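Metallocarboxypeptidase (Trypanosoma cruzi, PDB 3DWC) probably releases C-terminal amino acids of broad variety, though not proline, from peptides as a metal-dependent carboxypeptidase of the M32 family. Local coordinates at residues I351-E355 with L356-L360; R179-L182 with P183-K187; K281-E284 with T285-V288. All blocks are in the same frame, centred on the assembly; numbering follows the deposited sequence.

Contact 1: I351-E355 with L356-L360; sequences IDADE and LCYPL
Asp354 and the residues that follow it form an Asx motif, in which one aspartate takes backbone N-H groups on both its side chain and its carbonyl as the chain leads into helix 358-374. With chi1 at 60°, the carboxylate of Asp354 sits between its own backbone N and carbonyl carbon. OD2 accepts the N-H of Cys357 on its syn side at 3.0 Å, 34° out of the carboxylate plane, and a weaker bond from Leu356 N at 3.1 Å. Asp354 O receives Tyr358 N at 3.1 Å, nearly along the C=O axis, and Cys357 N adds a weak one. The other carboxylate oxygen, OD1, is occupied by Ser345 N, which ties the motif to an earlier part of the same loop. Glu355 turns away: OE1 of its extended side chain forms a salt bridge with Arg499 and a hydrogen bond with Tyr500, and OE2 one with His495, so its buried charge is met on helix 490-501. The side chain of Tyr358 lies about 8 Å from the bound cobalt ion, with its hydroxyl weakly bonded to Arg350. The tyrosine's CD1 rests 3.8 Å from Ala353 CB, while Ala353 O lies in plane at the ring edge.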
loop_
_atom_site.group_PDB
_atom_site.type_symbol
_atom_site.label_atom_id
_atom_site.label_comp_id
_atom_site.label_asym_id
_atom_site.label_seq_id
_atom_site.Cartn_x
_atom_site.Cartn_y
_atom_site.Cartn_z
ATOM N N ILE B 351 -9.366 23.398 14.860
ATOM C CA ILE B 351 -9.776 21.971 14.619
ATOM C C ILE B 351 -10.685 21.421 15.726
ATOM O O ILE B 351 -11.342 20.379 15.566
ATOM C CB ILE B 351 -8.582 20.980 14.398
ATOM C CG1 ILE B 351 -7.584 21.042 15.558
ATOM C CG2 ILE B 351 -7.862 21.276 13.128
ATOM C CD1 ILE B 351 -6.545 19.930 15.481
ATOM N N ASP B 352 -10.745 22.105 16.850
ATOM C CA ASP B 352 -11.654 21.688 17.902
ATOM C C ASP B 352 -12.939 22.491 17.956
ATOM O O ASP B 352 -13.647 22.422 18.954
ATOM C CB ASP B 352 -10.964 21.821 19.270
ATOM C CG ASP B 352 -9.699 20.972 19.383
ATOM O OD1 ASP B 352 -9.583 19.959 18.641
ATOM O OD2 ASP B 352 -8.830 21.319 20.226
ATOM N N ALA B 353 -13.264 23.244 16.908
ATOM C CA ALA B 353 -14.354 24.211 17.010
ATOM C C ALA B 353 -15.689 23.572 16.680
ATOM O O ALA B 353 -15.758 22.765 15.806
ATOM C CB ALA B 353 -14.078 25.418 16.087
ATOM N N ASP B 354 -16.750 23.985 17.361
ATOM C CA ASP B 354 -18.069 23.438 17.097
ATOM C C ASP B 354 -18.667 24.040 15.808
ATOM O O ASP B 354 -18.059 24.897 15.185
ATOM C CB ASP B 354 -18.969 23.645 18.325
ATOM C CG ASP B 354 -19.151 25.130 18.707
ATOM O OD1 ASP B 354 -18.863 25.443 19.868
ATOM O OD2 ASP B 354 -19.606 25.971 17.870
ATOM N N GLU B 355 -19.854 23.597 15.404
ATOM C CA GLU B 355 -20.375 23.939 14.093
ATOM C C GLU B 355 -20.537 25.456 13.944
ATOM O O GLU B 355 -20.378 26.019 12.855
ATOM C CB GLU B 355 -21.717 23.196 13.854
ATOM C CG GLU B 355 -22.344 23.455 12.502
ATOM C CD GLU B 355 -23.645 22.768 12.342
ATOM O OE1 GLU B 355 -24.221 22.339 13.356
ATOM O OE2 GLU B 355 -24.082 22.611 11.191
ATOM N N LEU B 356 -20.875 26.134 15.026
ATOM C CA LEU B 356 -21.181 27.561 14.965
ATOM C C LEU B 356 -19.934 28.444 14.966
ATOM O O LEU B 356 -19.870 29.438 14.238
ATOM C CB LEU B 356 -22.146 27.933 16.113
ATOM C CG LEU B 356 -22.805 29.317 16.147
ATOM C CD1 LEU B 356 -23.754 29.606 14.979
ATOM C CD2 LEU B 356 -23.577 29.495 17.449
ATOM N N CYS B 357 -18.930 28.065 15.758
ATOM C CA CYS B 357 -17.718 28.873 15.939
ATOM C C CYS B 357 -16.756 28.707 14.813
ATOM O O CYS B 357 -16.015 29.616 14.464
ATOM C CB CYS B 357 -17.007 28.478 17.227
ATOM S SG CYS B 357 -17.929 28.956 18.691
ATOM N N TYR B 358 -16.740 27.509 14.268
ATOM C CA TYR B 358 -15.828 27.131 13.206
ATOM C C TYR B 358 -15.664 28.186 12.060
ATOM O O TYR B 358 -14.540 28.604 11.764
ATOM C CB TYR B 358 -16.218 25.754 12.677
ATOM C CG TYR B 358 -15.105 25.089 11.933
ATOM C CD1 TYR B 358 -14.369 24.064 12.515
ATOM C CD2 TYR B 358 -14.739 25.527 10.676
ATOM C CE1 TYR B 358 -13.333 23.472 11.841
ATOM C CE2 TYR B 358 -13.720 24.931 10.000
ATOM C CZ TYR B 358 -13.023 23.914 10.584
ATOM O OH TYR B 358 -12.009 23.342 9.889
ATOM N N PRO B 359 -16.757 28.630 11.436
ATOM C CA PRO B 359 -16.620 29.628 10.372
ATOM C C PRO B 359 -15.920 30.938 10.801
ATOM O O PRO B 359 -15.318 31.606 9.964
ATOM C CB PRO B 359 -18.064 29.933 10.007
ATOM C CG PRO B 359 -18.866 29.493 11.143
ATOM C CD PRO B 359 -18.161 28.267 11.618
ATOM N N LEU B 360 -16.047 31.314 12.067
ATOM C CA LEU B 360 -15.349 32.477 12.571
ATOM C C LEU B 360 -13.807 32.286 12.513
ATOM O O LEU B 360 -13.088 33.217 12.150
ATOM C CB LEU B 360 -15.855 32.815 13.964
ATOM C CG LEU B 360 -17.299 33.314 13.918
ATOM C CD1 LEU B 360 -17.936 33.336 15.307
ATOM C CD2 LEU B 360 -17.392 34.683 13.228
#

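Contact 2: R179-L182 with P183-K187; sequences RSWL and PELLK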
loop_
_atom_site.group_PDB
_atom_site.type_symbol
_atom_site.label_atom_id
_atom_site.label_comp_id
_atom_site.label_asym_id
_atom_site.label_seq_id
_atom_site.Cartn_x
_atom_site.Cartn_y
_atom_site.Cartn_z
ATOM N N ARG B 179 -19.647 38.059 8.165
ATOM C CA ARG B 179 -19.167 38.987 9.190
ATOM C C ARG B 179 -20.269 39.893 9.716
ATOM O O ARG B 179 -20.173 40.348 10.862
ATOM C CB ARG B 179 -17.983 39.849 8.672
ATOM C CG ARG B 179 -17.128 40.515 9.769
ATOM C CD ARG B 179 -15.999 41.465 9.209
ATOM N NE ARG B 179 -15.308 40.776 8.136
ATOM C CZ ARG B 179 -15.489 41.001 6.835
ATOM N NH1 ARG B 179 -14.834 40.252 5.947
ATOM N NH2 ARG B 179 -16.300 41.975 6.398
ATOM N N SER B 180 -21.289 40.179 8.889
ATOM C CA SER B 180 -22.355 41.084 9.250
ATOM C C SER B 180 -23.306 40.509 10.310
ATOM O O SER B 180 -23.981 41.283 11.007
ATOM C CB SER B 180 -23.152 41.525 8.000
ATOM O OG SER B 180 -23.962 40.468 7.484
ATOM N N TRP B 181 -23.372 39.172 10.428
ATOM C CA TRP B 181 -24.364 38.489 11.312
ATOM C C TRP B 181 -23.817 37.455 12.307
ATOM O O TRP B 181 -24.439 37.277 13.372
ATOM C CB TRP B 181 -25.549 37.881 10.513
ATOM C CG TRP B 181 -25.167 36.910 9.431
ATOM C CD1 TRP B 181 -25.008 37.182 8.102
ATOM C CD2 TRP B 181 -24.880 35.509 9.594
ATOM N NE1 TRP B 181 -24.640 36.039 7.425
ATOM C CE2 TRP B 181 -24.540 35.004 8.325
ATOM C CE3 TRP B 181 -24.883 34.635 10.692
ATOM C CZ2 TRP B 181 -24.196 33.684 8.127
ATOM C CZ3 TRP B 181 -24.545 33.334 10.497
ATOM C CH2 TRP B 181 -24.213 32.859 9.216
ATOM N N LEU B 182 -22.682 36.800 11.992
ATOM C CA LEU B 182 -22.261 35.610 12.736
ATOM C C LEU B 182 -21.666 35.916 14.097
ATOM O O LEU B 182 -22.038 35.244 15.045
ATOM C CB LEU B 182 -21.346 34.676 11.906
ATOM C CG LEU B 182 -20.875 33.353 12.539
ATOM C CD1 LEU B 182 -22.050 32.588 13.195
ATOM C CD2 LEU B 182 -20.181 32.491 11.487
ATOM N N PRO B 183 -20.770 36.934 14.219
ATOM C CA PRO B 183 -20.319 37.333 15.574
ATOM C C PRO B 183 -21.447 37.657 16.586
ATOM O O PRO B 183 -21.387 37.215 17.748
ATOM C CB PRO B 183 -19.443 38.553 15.303
ATOM C CG PRO B 183 -18.894 38.282 13.908
ATOM C CD PRO B 183 -20.083 37.719 13.176
ATOM N N GLU B 184 -22.492 38.362 16.150
ATOM C CA GLU B 184 -23.637 38.575 17.042
ATOM C C GLU B 184 -24.529 37.332 17.245
ATOM O O GLU B 184 -25.160 37.171 18.295
ATOM C CB GLU B 184 -24.460 39.772 16.594
ATOM C CG GLU B 184 -23.781 41.089 16.925
ATOM C CD GLU B 184 -23.630 41.316 18.444
ATOM O OE1 GLU B 184 -24.500 40.824 19.216
ATOM O OE2 GLU B 184 -22.659 42.006 18.853
ATOM N N LEU B 185 -24.560 36.446 16.274
ATOM C CA LEU B 185 -25.352 35.222 16.413
ATOM C C LEU B 185 -24.722 34.361 17.487
ATOM O O LEU B 185 -25.437 33.767 18.291
ATOM C CB LEU B 185 -25.418 34.454 15.104
ATOM C CG LEU B 185 -26.173 33.102 15.120
ATOM C CD1 LEU B 185 -27.553 33.305 15.687
ATOM C CD2 LEU B 185 -26.267 32.507 13.745
ATOM N N LEU B 186 -23.389 34.291 17.478
ATOM C CA LEU B 186 -22.667 33.507 18.457
ATOM C C LEU B 186 -22.994 34.024 19.878
ATOM O O LEU B 186 -23.359 33.246 20.781
ATOM C CB LEU B 186 -21.162 33.513 18.171
ATOM C CG LEU B 186 -20.276 32.911 19.277
ATOM C CD1 LEU B 186 -20.729 31.461 19.690
ATOM C CD2 LEU B 186 -18.814 32.899 18.843
ATOM N N LYS B 187 -22.903 35.336 20.048
ATOM C CA LYS B 187 -23.151 35.961 21.332
ATOM C C LYS B 187 -24.576 35.734 21.786
ATOM O O LYS B 187 -24.807 35.503 22.957
ATOM C CB LYS B 187 -22.879 37.445 21.259
ATOM C CG LYS B 187 -21.434 37.873 21.015
ATOM C CD LYS B 187 -21.279 39.342 21.444
ATOM C CE LYS B 187 -20.057 40.125 20.860
ATOM N NZ LYS B 187 -19.025 39.364 20.051
#
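Leu182 O receives the N-H of Leu186 at 2.9 Å, the shorter of the two backbone bonds that join 179-182 to 183-187. The other, from Leu185 N to Trp181 O, is 3.0 Å long and more bent, with an N-H...O angle of 137°. Both are i to i+4 bonds, yet the turn before them is incomplete. Pro183 has no N-H to give, and its CD lies 3.5 Å from Arg179 O instead; Glu184 N likewise has no bond to the preceding turn. This is a proline kink within helix 168-196, a long helix that bends at 183 and 184 and takes up i to i+4 bonding again from Leu185. At Trp181, a chi1 of 56° swings the indole over its own neighbour, and Leu182 CB lies 3.6 Å above one ring face, offset toward the rim. The benzene end of the indole then runs alongside Leu185, whose CD2 meets the ring edge at CZ3, 3.8 Å away; the two side chains point the same way. At the far end of the indole, NE1 is hydrogen-bonded to Asn177 OD1, one turn earlier, which helps fix the ring's rotation. Helix 490-501 packs on Trp181 and Leu185, while Leu182 and Leu186 turn to helix 358-374. Arg179, at the start, sends NH1 to a salt bridge with Glu367 on that same helix. Between the two flanks, Leu182 CD1 approaches Leu185 CD2 at 4.3 Å.

Contact 3: K281-E284 with T285-V288; sequences KGFE and TQPV
Phe283 and Gln286 close a type I beta turn, with Gln286 N bonded to Phe283 O at 3.0 Å. The donor stands 46° out of the carbonyl plane, so the bond is not made on a lone pair. The Phe283 side chain is crossed at an angle by Val288: CG1 of Val288 lies 3.6 Å from Phe283 CB and 3.7 Å from its CD2, an approach oblique to the ring. Glu284, the second residue of the turn, folds back toward the chain before it. CG lies beside the backbone N (chi1 -72°) and a bend at chi2 (87°) carries the carboxylate back to Gly282, whose N-H meets OE1 at 2.9 Å in an almost straight bond, from above the carboxylate plane. A water lies 3.1 Å from Glu284 O and 2.9 Å from Gln286 O, with further acceptors in its reach. Farther out, the amide of Gln286 is held at both ends, OE1 by Asn83 ND2 on helix 78-95 and NE2 by Glu10 O on helix 3-32. Asn83 uses its other atom, OD1, to accept Val288 N, and Thr285 OG1 bonds to Thr14 OG1. The chemistry implies a division of labour in this loop between helices 259-276 and 294-309: the Gln286-Phe283 bond closes the turn, Glu284 ties it to Gly282, and the buried amide, with partners on two helices, probably fixes where the loop sits.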
loop_
_atom_site.group_PDB
_atom_site.type_symbol
_atom_site.label_atom_id
_atom_site.label_comp_id
_atom_site.label_asym_id
_atom_site.label_seq_id
_atom_site.Cartn_x
_atom_site.Cartn_y
_atom_site.Cartn_z
ATOM N N LYS B 281 -19.798 8.941 -16.015
ATOM C CA LYS B 281 -19.505 7.573 -16.423
ATOM C C LYS B 281 -18.878 7.599 -17.831
ATOM O O LYS B 281 -19.260 8.390 -18.711
ATOM C CB LYS B 281 -20.784 6.707 -16.348
ATOM C CG LYS B 281 -20.598 5.233 -16.839
ATOM C CD LYS B 281 -21.732 4.829 -17.853
ATOM C CE LYS B 281 -21.167 4.159 -19.158
ATOM N NZ LYS B 281 -21.795 4.700 -20.456
ATOM N N GLY B 282 -17.888 6.747 -18.019
ATOM C CA GLY B 282 -17.208 6.612 -19.297
ATOM C C GLY B 282 -16.005 7.533 -19.389
ATOM O O GLY B 282 -15.304 7.528 -20.393
ATOM N N PHE B 283 -15.772 8.326 -18.348
ATOM C CA PHE B 283 -14.623 9.226 -18.286
ATOM C C PHE B 283 -13.749 8.965 -17.075
ATOM O O PHE B 283 -13.035 9.843 -16.591
ATOM C CB PHE B 283 -15.123 10.654 -18.297
ATOM C CG PHE B 283 -15.593 11.115 -19.662
ATOM C CD1 PHE B 283 -16.907 10.906 -20.088
ATOM C CD2 PHE B 283 -14.709 11.773 -20.515
ATOM C CE1 PHE B 283 -17.328 11.352 -21.315
ATOM C CE2 PHE B 283 -15.112 12.228 -21.749
ATOM C CZ PHE B 283 -16.428 12.008 -22.167
ATOM N N GLU B 284 -13.757 7.719 -16.622
ATOM C CA GLU B 284 -13.212 7.381 -15.291
ATOM C C GLU B 284 -11.727 7.733 -15.065
ATOM O O GLU B 284 -11.362 8.183 -13.975
ATOM C CB GLU B 284 -13.475 5.897 -14.982
ATOM C CG GLU B 284 -14.941 5.600 -14.698
ATOM C CD GLU B 284 -15.771 5.316 -15.933
ATOM O OE1 GLU B 284 -16.994 5.224 -15.775
ATOM O OE2 GLU B 284 -15.237 5.191 -17.057
ATOM N N THR B 285 -10.902 7.595 -16.092
ATOM C CA THR B 285 -9.444 7.864 -15.978
ATOM C C THR B 285 -9.047 9.297 -16.424
ATOM O O THR B 285 -7.861 9.609 -16.564
ATOM C CB THR B 285 -8.678 6.886 -16.860
ATOM O OG1 THR B 285 -8.940 7.192 -18.242
ATOM C CG2 THR B 285 -9.109 5.432 -16.560
ATOM N N GLN B 286 -10.051 10.163 -16.594
ATOM C CA GLN B 286 -9.891 11.515 -17.112
ATOM C C GLN B 286 -10.172 12.607 -16.087
ATOM O O GLN B 286 -10.950 12.401 -15.134
ATOM C CB GLN B 286 -10.883 11.708 -18.268
ATOM C CG GLN B 286 -10.660 10.747 -19.442
ATOM C CD GLN B 286 -9.334 10.964 -20.115
ATOM O OE1 GLN B 286 -9.024 12.082 -20.540
ATOM N NE2 GLN B 286 -8.533 9.882 -20.239
ATOM N N PRO B 287 -9.638 13.810 -16.340
ATOM C CA PRO B 287 -9.740 14.861 -15.369
ATOM C C PRO B 287 -11.152 15.480 -15.222
ATOM O O PRO B 287 -11.400 16.158 -14.236
ATOM C CB PRO B 287 -8.679 15.857 -15.844
ATOM C CG PRO B 287 -8.653 15.699 -17.288
ATOM C CD PRO B 287 -8.916 14.261 -17.546
ATOM N N VAL B 288 -12.071 15.224 -16.159
ATOM C CA VAL B 288 -13.474 15.634 -15.979
ATOM C C VAL B 288 -14.204 14.754 -14.935
ATOM O O VAL B 288 -15.175 15.178 -14.321
ATOM C CB VAL B 288 -14.231 15.591 -17.296
ATOM C CG1 VAL B 288 -14.506 14.153 -17.730
ATOM C CG2 VAL B 288 -15.543 16.459 -17.188
HETATM O O HOH W 1 -9.938 10.693 -12.978
#

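How the contacts relate
Contacts 1 and 2 share one interior. Helix 168-196 lies against the start of helix 358-374, where Pro359 CG meets Leu182 CD2 at 3.3 Å; helix 490-501 touches both contacts. Contact 3 stands apart, its centre about 35 Å from that of contact 1, on the opposite side of the chain's centre. Contact 1 lies nearest that centre, about 14 Å away, with no exposed residue among those touching; contacts 2 and 3 lie about 23 and 22 Å out, each with one. The chemistry follows place: in contact 1 a carboxylate meets backbone N-H groups ahead of a helix, in contact 2 a proline interrupts regular helix bonding, and in contact 3 a loop turn relies on polar side chains and neighbouring helices.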